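Local coordinates for protein 3-oxo-tetronate kinase (Haemophilus influenzae, PDB 1YZY) that catalyses the ATP-dependent phosphorylation of 3-oxo-tetronate to 3-oxo-tetronate 4-phosphate, at residues A[16-21]-A[113-118]; A[42-47]-A[72-77]; A[108-113]-A[181-186]; A[209-214]-A[225-230]. One frame throughout, in Å; residues are numbered along the deposited sequence.

Contact 1: A[16-21]-A[113-118]; sequences ASFLVE and PALPVN
Within the sugar-binding N-terminal domain, F18 near the C-terminal end of helix 9-20 reaches across to L115 and N118, in the loop that joins strand 109-111 to strand 120-123. The two backbones stay well apart: the closest CA pair, F18 and L115, is separated by 11.7 Å, and the interval is bridged by side chains arriving from opposite directions. The far end of the ring does the touching. F18 CZ lies 3.9 Å from L115 CD2, and the neighbouring ring atom F18 CE2 is 4.2 Å from the same methyl. L115 delivers that methyl by an extended first torsion, with CG opposite its own backbone N (chi1 -175°). N118 approaches differently: its amide nitrogen ND2 stands 4.1 Å from F18 CZ at the ring edge, near the ring plane, with amide and ring planes 45° apart. That position is evidence against an N-H directed into the aromatic face. L115 and N118 are brought together by the 3-10 segment 116-117, spanned by a hydrogen bond of 2.8 Å from N118 N to L115 O. The loop is tied further by a hydrogen bond between V117 N and N201 OD1, while F18 also packs on S221 and A225 of helix 221-232. No hydrogen bond crosses between the two segments, and only 72 Å² is buried between them. The chemistry therefore implies a small van der Waals junction, apolar at L115 and passing to a polar, exposed margin at N118.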
loop_
_atom_site.group_PDB
_atom_site.type_symbol
_atom_site.label_atom_id
_atom_site.label_comp_id
_atom_site.label_asym_id
_atom_site.label_seq_id
_atom_site.Cartn_x
_atom_site.Cartn_y
_atom_site.Cartn_z
ATOM N N ALA A 16 1.453 2.710 4.547
ATOM C CA ALA A 16 1.688 1.723 5.603
ATOM C C ALA A 16 3.177 1.428 5.761
ATOM O O ALA A 16 3.657 1.236 6.880
ATOM C CB ALA A 16 0.913 0.442 5.320
ATOM N N SER A 17 3.889 1.344 4.642
ATOM C CA SER A 17 5.330 1.124 4.674
ATOM C C SER A 17 5.986 2.361 5.288
ATOM O O SER A 17 6.941 2.251 6.055
ATOM C CB SER A 17 5.881 0.909 3.265
ATOM O OG SER A 17 6.076 -0.471 2.991
ATOM N N PHE A 18 5.478 3.536 4.925
ATOM C CA PHE A 18 6.004 4.787 5.448
ATOM C C PHE A 18 5.851 4.885 6.953
ATOM O O PHE A 18 6.759 5.336 7.642
ATOM C CB PHE A 18 5.352 5.993 4.760
ATOM C CG PHE A 18 6.146 6.514 3.599
ATOM C CD1 PHE A 18 7.468 6.910 3.774
ATOM C CD2 PHE A 18 5.587 6.591 2.330
ATOM C CE1 PHE A 18 8.228 7.374 2.705
ATOM C CE2 PHE A 18 6.337 7.057 1.242
ATOM C CZ PHE A 18 7.662 7.448 1.433
ATOM N N LEU A 19 4.704 4.463 7.466
ATOM C CA LEU A 19 4.469 4.508 8.898
ATOM C C LEU A 19 5.438 3.597 9.639
ATOM O O LEU A 19 5.904 3.940 10.725
ATOM C CB LEU A 19 3.023 4.122 9.216
ATOM C CG LEU A 19 1.954 5.039 8.609
ATOM C CD1 LEU A 19 0.567 4.513 8.947
ATOM C CD2 LEU A 19 2.123 6.466 9.120
ATOM N N VAL A 20 5.748 2.451 9.034
ATOM C CA VAL A 20 6.661 1.460 9.619
ATOM C C VAL A 20 8.127 1.898 9.527
ATOM O O VAL A 20 8.910 1.687 10.453
ATOM C CB VAL A 20 6.477 0.059 8.942
ATOM C CG1 VAL A 20 7.592 -0.909 9.356
ATOM C CG2 VAL A 20 5.138 -0.529 9.338
ATOM N N GLU A 21 8.505 2.439 8.376
ATOM C CA GLU A 21 9.854 2.920 8.149
ATOM C C GLU A 21 10.157 4.146 9.019
ATOM O O GLU A 21 11.281 4.657 9.025
ATOM C CB GLU A 21 10.046 3.248 6.666
ATOM C CG GLU A 21 10.109 2.010 5.781
ATOM C CD GLU A 21 11.197 1.035 6.222
ATOM O OE1 GLU A 21 12.343 1.166 5.752
ATOM O OE2 GLU A 21 10.909 0.142 7.042
ATOM N N PRO A 113 -1.144 16.596 -0.578
ATOM C CA PRO A 113 -0.687 15.426 -1.331
ATOM C C PRO A 113 0.800 15.492 -1.674
ATOM O O PRO A 113 1.265 14.920 -2.659
ATOM C CB PRO A 113 -1.390 15.608 -2.679
ATOM C CG PRO A 113 -1.580 17.086 -2.787
ATOM C CD PRO A 113 -2.029 17.427 -1.412
ATOM N N ALA A 114 1.554 16.202 -0.843
ATOM C CA ALA A 114 2.967 16.524 -1.002
ATOM C C ALA A 114 3.987 15.618 -0.317
ATOM O O ALA A 114 3.777 15.106 0.780
ATOM C CB ALA A 114 3.340 17.993 -0.743
ATOM N N LEU A 115 5.118 15.490 -1.004
ATOM C CA LEU A 115 6.308 14.758 -0.591
ATOM C C LEU A 115 7.415 15.202 -1.545
ATOM O O LEU A 115 7.760 14.537 -2.519
ATOM C CB LEU A 115 6.127 13.244 -0.672
ATOM C CG LEU A 115 7.323 12.455 -0.127
ATOM C CD1 LEU A 115 7.756 13.013 1.222
ATOM C CD2 LEU A 115 6.951 10.981 -0.005
ATOM N N PRO A 116 7.948 16.413 -1.337
ATOM C CA PRO A 116 8.958 17.051 -2.179
ATOM C C PRO A 116 10.119 16.188 -2.611
ATOM O O PRO A 116 10.620 16.348 -3.725
ATOM C CB PRO A 116 9.420 18.224 -1.314
ATOM C CG PRO A 116 8.181 18.584 -0.579
ATOM C CD PRO A 116 7.707 17.227 -0.134
ATOM N N VAL A 117 10.573 15.296 -1.736
ATOM C CA VAL A 117 11.701 14.437 -2.080
ATOM C C VAL A 117 11.328 13.490 -3.218
ATOM O O VAL A 117 12.166 13.139 -4.053
ATOM C CB VAL A 117 12.225 13.659 -0.842
ATOM C CG1 VAL A 117 11.303 12.487 -0.498
ATOM C CG2 VAL A 117 13.664 13.208 -1.070
ATOM N N ASN A 118 10.047 13.140 -3.283
ATOM C CA ASN A 118 9.552 12.257 -4.324
ATOM C C ASN A 118 8.829 13.005 -5.441
ATOM O O ASN A 118 7.906 12.487 -6.066
ATOM C CB ASN A 118 8.685 11.152 -3.717
ATOM C CG ASN A 118 9.514 10.132 -2.940
ATOM O OD1 ASN A 118 10.696 9.914 -3.238
ATOM N ND2 ASN A 118 8.901 9.503 -1.943
#

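Contact 2: A[42-47]-A[72-77]; sequences DAIVIS and NGCTQF
N72 is gripped at both ends of its side-chain amide: OD1 accepts a hydrogen bond from L37 N, and ND2 makes a weak one to W68 O. Toward strand 43-47 the same residue makes no bond; its backbone O merely comes within 4.3 Å of I44 CD1. The closer partner of I44 is C74, whose SG lies 4.1 Å from I44 CD1. A single methyl thus makes both approaches. It is carried outward from the strand by a stretched side chain, with I44 CG1 opposite the carbonyl carbon (chi1 -57°) and CD1 continuing the extension (chi2 171°). On the other segment, N72 and C74 flank G73, which has a positive phi (92°) and is the C-prime residue of a Schellman motif ending helix 55-71. In that motif C74 N bonds back to L69 O and G73 N to K70 O; the CB atoms of N72 and C74, on either side of the glycine, point toward the strand. The fold element is the turn between helix 55-71 and strand 77-80, laid against one face of strand 43-47. That face also receives W68 and L69 of the helix, which pack on I44, whereas A43 and V45 point to the other face, toward helix 9-20. No hydrogen bond joins the two segments, and the thiol meets only a methyl here. The evidence implies dispersion between the buried I44 and C74, with the polar amide of N72 satisfied away from the strand.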
loop_
_atom_site.group_PDB
_atom_site.type_symbol
_atom_site.label_atom_id
_atom_site.label_comp_id
_atom_site.label_asym_id
_atom_site.label_seq_id
_atom_site.Cartn_x
_atom_site.Cartn_y
_atom_site.Cartn_z
ATOM N N ASP A 42 0.271 0.606 16.704
ATOM C CA ASP A 42 0.310 2.064 16.696
ATOM C C ASP A 42 -0.550 2.668 15.596
ATOM O O ASP A 42 -1.060 3.778 15.742
ATOM C CB ASP A 42 1.747 2.564 16.507
ATOM C CG ASP A 42 2.682 2.103 17.596
ATOM O OD1 ASP A 42 2.266 2.060 18.776
ATOM O OD2 ASP A 42 3.849 1.797 17.265
ATOM N N ALA A 43 -0.662 1.957 14.478
ATOM C CA ALA A 43 -1.443 2.427 13.337
ATOM C C ALA A 43 -2.158 1.298 12.588
ATOM O O ALA A 43 -1.637 0.191 12.455
ATOM C CB ALA A 43 -0.534 3.203 12.369
ATOM N N ILE A 44 -3.371 1.577 12.131
ATOM C CA ILE A 44 -4.127 0.605 11.362
ATOM C C ILE A 44 -4.575 1.307 10.095
ATOM O O ILE A 44 -5.189 2.365 10.160
ATOM C CB ILE A 44 -5.375 0.100 12.108
ATOM C CG1 ILE A 44 -4.984 -0.502 13.459
ATOM C CG2 ILE A 44 -6.090 -0.954 11.263
ATOM C CD1 ILE A 44 -6.167 -0.830 14.346
ATOM N N VAL A 45 -4.213 0.744 8.948
ATOM C CA VAL A 45 -4.581 1.289 7.653
ATOM C C VAL A 45 -5.657 0.413 6.992
ATOM O O VAL A 45 -5.470 -0.792 6.854
ATOM C CB VAL A 45 -3.362 1.311 6.699
ATOM C CG1 VAL A 45 -3.739 1.946 5.373
ATOM C CG2 VAL A 45 -2.196 2.051 7.326
ATOM N N ILE A 46 -6.785 1.001 6.608
ATOM C CA ILE A 46 -7.831 0.241 5.921
ATOM C C ILE A 46 -7.833 0.617 4.441
ATOM O O ILE A 46 -8.017 1.772 4.080
ATOM C CB ILE A 46 -9.241 0.457 6.537
ATOM C CG1 ILE A 46 -9.296 -0.159 7.932
ATOM C CG2 ILE A 46 -10.325 -0.191 5.653
ATOM C CD1 ILE A 46 -10.640 -0.032 8.596
ATOM N N SER A 47 -7.546 -0.371 3.603
ATOM C CA SER A 47 -7.490 -0.225 2.154
ATOM C C SER A 47 -8.871 -0.384 1.514
ATOM O O SER A 47 -9.553 -1.397 1.722
ATOM C CB SER A 47 -6.508 -1.263 1.586
ATOM O OG SER A 47 -6.924 -1.785 0.336
ATOM N N ASN A 72 -11.845 -0.055 17.359
ATOM C CA ASN A 72 -10.603 -0.746 17.653
ATOM C C ASN A 72 -9.450 0.082 18.223
ATOM O O ASN A 72 -8.278 -0.253 18.033
ATOM C CB ASN A 72 -10.176 -1.601 16.458
ATOM C CG ASN A 72 -10.939 -2.925 16.406
ATOM O OD1 ASN A 72 -10.557 -3.897 17.059
ATOM N ND2 ASN A 72 -12.054 -2.946 15.679
ATOM N N GLY A 73 -9.793 1.146 18.948
ATOM C CA GLY A 73 -8.791 1.980 19.595
ATOM C C GLY A 73 -8.246 3.171 18.865
ATOM O O GLY A 73 -7.584 3.963 19.534
ATOM N N CYS A 74 -8.468 3.410 17.570
ATOM C CA CYS A 74 -7.934 4.635 16.993
ATOM C C CYS A 74 -8.516 5.961 17.488
ATOM O O CYS A 74 -9.739 6.099 17.609
ATOM C CB CYS A 74 -8.112 4.508 15.483
ATOM S SG CYS A 74 -7.207 3.124 14.726
ATOM N N THR A 75 -7.646 6.927 17.789
ATOM C CA THR A 75 -8.099 8.233 18.269
ATOM C C THR A 75 -7.804 9.377 17.302
ATOM O O THR A 75 -8.343 10.478 17.452
ATOM C CB THR A 75 -7.560 8.580 19.696
ATOM O OG1 THR A 75 -6.126 8.645 19.699
ATOM C CG2 THR A 75 -8.018 7.540 20.700
ATOM N N GLN A 76 -6.961 9.118 16.307
ATOM C CA GLN A 76 -6.630 10.132 15.316
ATOM C C GLN A 76 -6.829 9.519 13.943
ATOM O O GLN A 76 -6.389 8.402 13.699
ATOM C CB GLN A 76 -5.189 10.622 15.489
ATOM C CG GLN A 76 -4.812 11.702 14.481
ATOM C CD GLN A 76 -3.499 12.391 14.794
ATOM O OE1 GLN A 76 -2.558 11.779 15.305
ATOM N NE2 GLN A 76 -3.422 13.673 14.466
ATOM N N PHE A 77 -7.452 10.259 13.032
ATOM C CA PHE A 77 -7.730 9.727 11.708
ATOM C C PHE A 77 -7.033 10.422 10.563
ATOM O O PHE A 77 -6.816 11.634 10.596
ATOM C CB PHE A 77 -9.237 9.666 11.500
ATOM C CG PHE A 77 -9.943 8.956 12.613
ATOM C CD1 PHE A 77 -10.137 7.576 12.562
ATOM C CD2 PHE A 77 -10.301 9.644 13.770
ATOM C CE1 PHE A 77 -10.665 6.893 13.650
ATOM C CE2 PHE A 77 -10.828 8.972 14.865
ATOM C CZ PHE A 77 -11.009 7.591 14.805
#

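Contact 3: A[108-113]-A[181-186]; sequences FTVITP and ECFAEL
The aromatic part of the contact is an offset edge-to-face pair, in which F108 turns its edge toward the face of F183. The ring centroids are 5.8 Å apart and the planes meet at 65°. Contact is made at one corner: F108 CE2 lies 3.9 Å from F183 CD1 and equally 3.9 Å from F183 CG, with F183 CD1 lying in the plane of the F108 ring. F108 holds its CG beside the carbonyl carbon (chi1 -171°), which carries the ring out from the chain to that position.

Structurally, F108, just ahead of strand 109-111, and V110 on it join this outer strand of a three-stranded parallel sheet to helix 176-188, which reaches it through F183 and L186. The intervening T109 gives its OG1 to a hydrogen bond with L216 O.

The remaining contacts are aliphatic. V110 CG1 meets the far end of F183, 3.6 Å from CZ and 3.9 Å from CE1, the side chains crossing obliquely. L186, one turn along the helix from F183, adds a looser approach of its CB to F108 CZ at 4.3 Å. Hydrogen bonding between the two segments is absent. F183 extends the apolar cluster beyond them, meeting the F214 ring and packing on L207 and A210 of helix 202-210, while L186 also packs on A194 and V167 of the sheet.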
loop_
_atom_site.group_PDB
_atom_site.type_symbol
_atom_site.label_atom_id
_atom_site.label_comp_id
_atom_site.label_asym_id
_atom_site.label_seq_id
_atom_site.Cartn_x
_atom_site.Cartn_y
_atom_site.Cartn_z
ATOM N N PHE A 108 -12.640 21.583 10.736
ATOM C CA PHE A 108 -11.442 22.037 10.042
ATOM C C PHE A 108 -10.431 20.903 9.902
ATOM O O PHE A 108 -10.298 20.071 10.799
ATOM C CB PHE A 108 -10.807 23.224 10.801
ATOM C CG PHE A 108 -9.690 23.906 10.050
ATOM C CD1 PHE A 108 -9.946 24.600 8.870
ATOM C CD2 PHE A 108 -8.383 23.842 10.513
ATOM C CE1 PHE A 108 -8.916 25.215 8.162
ATOM C CE2 PHE A 108 -7.341 24.458 9.805
ATOM C CZ PHE A 108 -7.612 25.142 8.632
ATOM N N THR A 109 -9.716 20.883 8.783
ATOM C CA THR A 109 -8.695 19.868 8.533
ATOM C C THR A 109 -7.726 20.414 7.487
ATOM O O THR A 109 -7.967 21.484 6.933
ATOM C CB THR A 109 -9.330 18.524 8.033
ATOM O OG1 THR A 109 -8.337 17.487 8.023
ATOM C CG2 THR A 109 -9.899 18.671 6.618
ATOM N N VAL A 110 -6.625 19.700 7.246
ATOM C CA VAL A 110 -5.622 20.102 6.250
ATOM C C VAL A 110 -5.623 19.206 5.010
ATOM O O VAL A 110 -6.077 18.067 5.048
ATOM C CB VAL A 110 -4.185 20.116 6.838
ATOM C CG1 VAL A 110 -4.140 20.992 8.070
ATOM C CG2 VAL A 110 -3.717 18.699 7.162
ATOM N N ILE A 111 -5.074 19.729 3.922
ATOM C CA ILE A 111 -5.001 19.010 2.661
ATOM C C ILE A 111 -3.569 19.089 2.159
ATOM O O ILE A 111 -3.025 20.184 2.015
ATOM C CB ILE A 111 -5.947 19.660 1.620
ATOM C CG1 ILE A 111 -7.402 19.447 2.036
ATOM C CG2 ILE A 111 -5.648 19.170 0.210
ATOM C CD1 ILE A 111 -8.376 20.148 1.149
ATOM N N THR A 112 -2.946 17.944 1.907
ATOM C CA THR A 112 -1.583 17.945 1.400
ATOM C C THR A 112 -1.099 16.658 0.758
ATOM O O THR A 112 -0.787 15.691 1.442
ATOM C CB THR A 112 -0.549 18.400 2.474
ATOM O OG1 THR A 112 0.779 18.282 1.944
ATOM C CG2 THR A 112 -0.664 17.569 3.745
ATOM N N PRO A 113 -1.144 16.596 -0.578
ATOM C CA PRO A 113 -0.687 15.426 -1.331
ATOM C C PRO A 113 0.800 15.492 -1.674
ATOM O O PRO A 113 1.265 14.920 -2.659
ATOM C CB PRO A 113 -1.390 15.608 -2.679
ATOM C CG PRO A 113 -1.580 17.086 -2.787
ATOM C CD PRO A 113 -2.029 17.427 -1.412
ATOM N N GLU A 181 -1.265 29.534 13.994
ATOM C CA GLU A 181 -1.814 30.875 14.031
ATOM C C GLU A 181 -2.510 31.109 12.693
ATOM O O GLU A 181 -3.538 31.776 12.634
ATOM C CB GLU A 181 -0.710 31.912 14.278
ATOM C CG GLU A 181 -0.070 31.823 15.670
ATOM C CD GLU A 181 1.017 32.883 15.925
ATOM O OE1 GLU A 181 1.442 33.604 14.987
ATOM O OE2 GLU A 181 1.450 32.991 17.094
ATOM N N CYS A 182 -1.932 30.589 11.616
ATOM C CA CYS A 182 -2.544 30.715 10.299
ATOM C C CYS A 182 -3.797 29.827 10.243
ATOM O O CYS A 182 -4.751 30.151 9.544
ATOM C CB CYS A 182 -1.570 30.300 9.195
ATOM S SG CYS A 182 -0.168 31.426 8.894
ATOM N N PHE A 183 -3.754 28.677 10.921
ATOM C CA PHE A 183 -4.893 27.760 10.977
ATOM C C PHE A 183 -6.045 28.478 11.678
ATOM O O PHE A 183 -7.204 28.370 11.270
ATOM C CB PHE A 183 -4.566 26.497 11.792
ATOM C CG PHE A 183 -3.743 25.466 11.059
ATOM C CD1 PHE A 183 -3.603 25.494 9.682
ATOM C CD2 PHE A 183 -3.104 24.453 11.772
ATOM C CE1 PHE A 183 -2.838 24.529 9.018
ATOM C CE2 PHE A 183 -2.337 23.486 11.120
ATOM C CZ PHE A 183 -2.204 23.526 9.743
ATOM N N ALA A 184 -5.719 29.158 12.775
ATOM C CA ALA A 184 -6.708 29.891 13.551
ATOM C C ALA A 184 -7.307 31.034 12.735
ATOM O O ALA A 184 -8.475 31.396 12.904
ATOM C CB ALA A 184 -6.072 30.423 14.823
ATOM N N GLU A 185 -6.486 31.602 11.861
ATOM C CA GLU A 185 -6.873 32.703 10.993
ATOM C C GLU A 185 -7.786 32.209 9.867
ATOM O O GLU A 185 -8.802 32.836 9.576
ATOM C CB GLU A 185 -5.601 33.358 10.439
ATOM C CG GLU A 185 -5.741 34.125 9.145
ATOM C CD GLU A 185 -4.416 34.202 8.395
ATOM O OE1 GLU A 185 -4.137 33.287 7.579
ATOM O OE2 GLU A 185 -3.646 35.164 8.631
ATOM N N LEU A 186 -7.412 31.099 9.229
ATOM C CA LEU A 186 -8.212 30.521 8.145
ATOM C C LEU A 186 -9.591 30.096 8.655
ATOM O O LEU A 186 -10.587 30.253 7.951
ATOM C CB LEU A 186 -7.497 29.326 7.511
ATOM C CG LEU A 186 -6.220 29.578 6.709
ATOM C CD1 LEU A 186 -5.634 28.252 6.241
ATOM C CD2 LEU A 186 -6.503 30.480 5.518
#

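Contact 4: A[209-214]-A[225-230]; sequences EAVADF and AYMAAR
R230 lays one face of its guanidinium over the methyl of A212, with A212 CB offset toward the rim of the flat group, on the side of NH2. The modelled closeness of the two groups as a whole is too short to be taken literally, so the evidence supports the stacking of methyl on face but not its exact spacing. The arginine leaves its helix with the CB-CG bond swung away from the backbone N (chi1 -166°) and then bends at chi3 (72°), which turns the flat group across A212. On the way it passes E209, where R230 CD lies 3.7 Å from E209 CA and 3.8 Å from E209 CG. The two side chains cross at about a right angle. Their charges are opposite but do not form a salt bridge: E209 OE2 is 4.5 Å from R230 NH1 and well out of the guanidinium plane, with no N-H aimed at it.

The elements joined are the end of helix 202-210, with the type I turn from V211 to F214 that follows it, and helix 221-232. Strand 216-219 runs between them in the chain, so the contact draws together two helices that precede and follow one strand.

Deeper in, the chemistry becomes apolar. V211 CG2 meets M227 CE at 4.1 Å, the methionine bending at chi3 (78°) to bring its terminal methyl inward. The second V211 methyl, CG1, sits 4.1 Å above the centre of the F214 ring, and V211 also packs on F183 of helix 176-188.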
loop_
_atom_site.group_PDB
_atom_site.type_symbol
_atom_site.label_atom_id
_atom_site.label_comp_id
_atom_site.label_asym_id
_atom_site.label_seq_id
_atom_site.Cartn_x
_atom_site.Cartn_y
_atom_site.Cartn_z
ATOM N N GLU A 209 4.037 18.517 13.047
ATOM C CA GLU A 209 4.048 19.027 14.410
ATOM C C GLU A 209 2.821 19.903 14.665
ATOM O O GLU A 209 2.235 19.870 15.749
ATOM C CB GLU A 209 5.330 19.829 14.639
ATOM C CG GLU A 209 6.037 19.514 15.946
ATOM C CD GLU A 209 5.774 20.547 17.018
ATOM O OE1 GLU A 209 6.370 21.646 16.939
ATOM O OE2 GLU A 209 4.982 20.257 17.941
ATOM N N ALA A 210 2.448 20.692 13.661
ATOM C CA ALA A 210 1.295 21.583 13.763
ATOM C C ALA A 210 -0.042 20.823 13.903
ATOM O O ALA A 210 -0.917 21.225 14.676
ATOM C CB ALA A 210 1.263 22.528 12.554
ATOM N N VAL A 211 -0.190 19.732 13.152
ATOM C CA VAL A 211 -1.405 18.921 13.185
ATOM C C VAL A 211 -1.379 17.793 14.224
ATOM O O VAL A 211 -2.156 16.843 14.137
ATOM C CB VAL A 211 -1.707 18.306 11.795
ATOM C CG1 VAL A 211 -1.959 19.399 10.771
ATOM C CG2 VAL A 211 -0.568 17.415 11.352
ATOM N N ALA A 212 -0.530 17.923 15.233
ATOM C CA ALA A 212 -0.395 16.910 16.277
ATOM C C ALA A 212 -1.650 16.627 17.104
ATOM O O ALA A 212 -1.735 15.595 17.770
ATOM C CB ALA A 212 0.742 17.285 17.198
ATOM N N ASP A 213 -2.586 17.569 17.134
ATOM C CA ASP A 213 -3.806 17.387 17.912
ATOM C C ASP A 213 -5.079 17.378 17.079
ATOM O O ASP A 213 -6.183 17.391 17.634
ATOM C CB ASP A 213 -3.907 18.445 19.014
ATOM C CG ASP A 213 -2.865 18.254 20.101
ATOM O OD1 ASP A 213 -2.792 17.144 20.676
ATOM O OD2 ASP A 213 -2.114 19.214 20.380
ATOM N N PHE A 214 -4.926 17.431 15.759
ATOM C CA PHE A 214 -6.060 17.386 14.845
ATOM C C PHE A 214 -6.716 16.002 14.940
ATOM O O PHE A 214 -6.030 14.982 14.931
ATOM C CB PHE A 214 -5.594 17.607 13.406
ATOM C CG PHE A 214 -5.572 19.046 12.978
ATOM C CD1 PHE A 214 -4.997 20.025 13.785
ATOM C CD2 PHE A 214 -6.085 19.415 11.740
ATOM C CE1 PHE A 214 -4.932 21.349 13.356
ATOM C CE2 PHE A 214 -6.023 20.736 11.303
ATOM C CZ PHE A 214 -5.445 21.704 12.112
ATOM N N ALA A 225 4.004 10.102 6.855
ATOM C CA ALA A 225 5.374 9.683 7.162
ATOM C C ALA A 225 5.982 10.532 8.275
ATOM O O ALA A 225 6.599 10.010 9.210
ATOM C CB ALA A 225 6.228 9.784 5.924
ATOM N N TYR A 226 5.832 11.849 8.156
ATOM C CA TYR A 226 6.369 12.755 9.155
ATOM C C TYR A 226 5.609 12.718 10.458
ATOM O O TYR A 226 6.161 13.059 11.509
ATOM C CB TYR A 226 6.509 14.168 8.593
ATOM C CG TYR A 226 7.769 14.282 7.771
ATOM C CD1 TYR A 226 7.747 14.086 6.396
ATOM C CD2 TYR A 226 9.001 14.473 8.387
ATOM C CE1 TYR A 226 8.927 14.068 5.652
ATOM C CE2 TYR A 226 10.183 14.450 7.655
ATOM C CZ TYR A 226 10.140 14.247 6.291
ATOM O OH TYR A 226 11.317 14.217 5.570
ATOM N N MET A 227 4.344 12.309 10.393
ATOM C CA MET A 227 3.524 12.169 11.596
ATOM C C MET A 227 3.989 10.930 12.364
ATOM O O MET A 227 3.931 10.886 13.590
ATOM C CB MET A 227 2.047 12.035 11.229
ATOM C CG MET A 227 1.464 13.278 10.601
ATOM S SD MET A 227 -0.291 13.102 10.324
ATOM C CE MET A 227 -0.901 13.366 11.975
ATOM N N ALA A 228 4.384 9.900 11.626
ATOM C CA ALA A 228 4.899 8.670 12.218
ATOM C C ALA A 228 6.258 8.979 12.861
ATOM O O ALA A 228 6.515 8.594 13.996
ATOM C CB ALA A 228 5.060 7.608 11.140
ATOM N N ALA A 229 7.114 9.689 12.126
ATOM C CA ALA A 229 8.436 10.058 12.631
ATOM C C ALA A 229 8.340 10.896 13.900
ATOM O O ALA A 229 9.189 10.781 14.782
ATOM C CB ALA A 229 9.245 10.803 11.559
ATOM N N ARG A 230 7.342 11.772 13.989
ATOM C CA ARG A 230 7.199 12.593 15.192
ATOM C C ARG A 230 6.727 11.724 16.357
ATOM O O ARG A 230 7.286 11.785 17.452
ATOM C CB ARG A 230 6.214 13.751 14.975
ATOM C CG ARG A 230 6.294 14.824 16.069
ATOM C CD ARG A 230 5.156 15.838 16.003
ATOM N NE ARG A 230 3.891 15.251 16.430
ATOM C CZ ARG A 230 3.427 15.282 17.675
ATOM N NH1 ARG A 230 4.109 15.886 18.640
ATOM N NH2 ARG A 230 2.291 14.667 17.965
#

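Overall arrangement
All four contacts lie in the N-terminal sugar-binding domain, and no hydrogen bond crosses within any of them. Contacts 2 and 3 are buried and apolar, a methyl-thiol approach in one and an aromatic pair in the other. Contacts 1 and 4 are partly buried and grade into polar, exposed groups, an amide in the first and an unbridged pair of charges in the second. Helix 9-20 serves contact 1 and, through L19, touches A43 of contact 2 and A228 of contact 4. Contacts 1 and 3 share P113. Contact 4 meets contact 3 where V110 packs on V211, and contact 2 by a probable Q76 NE2 to F214 O hydrogen bond.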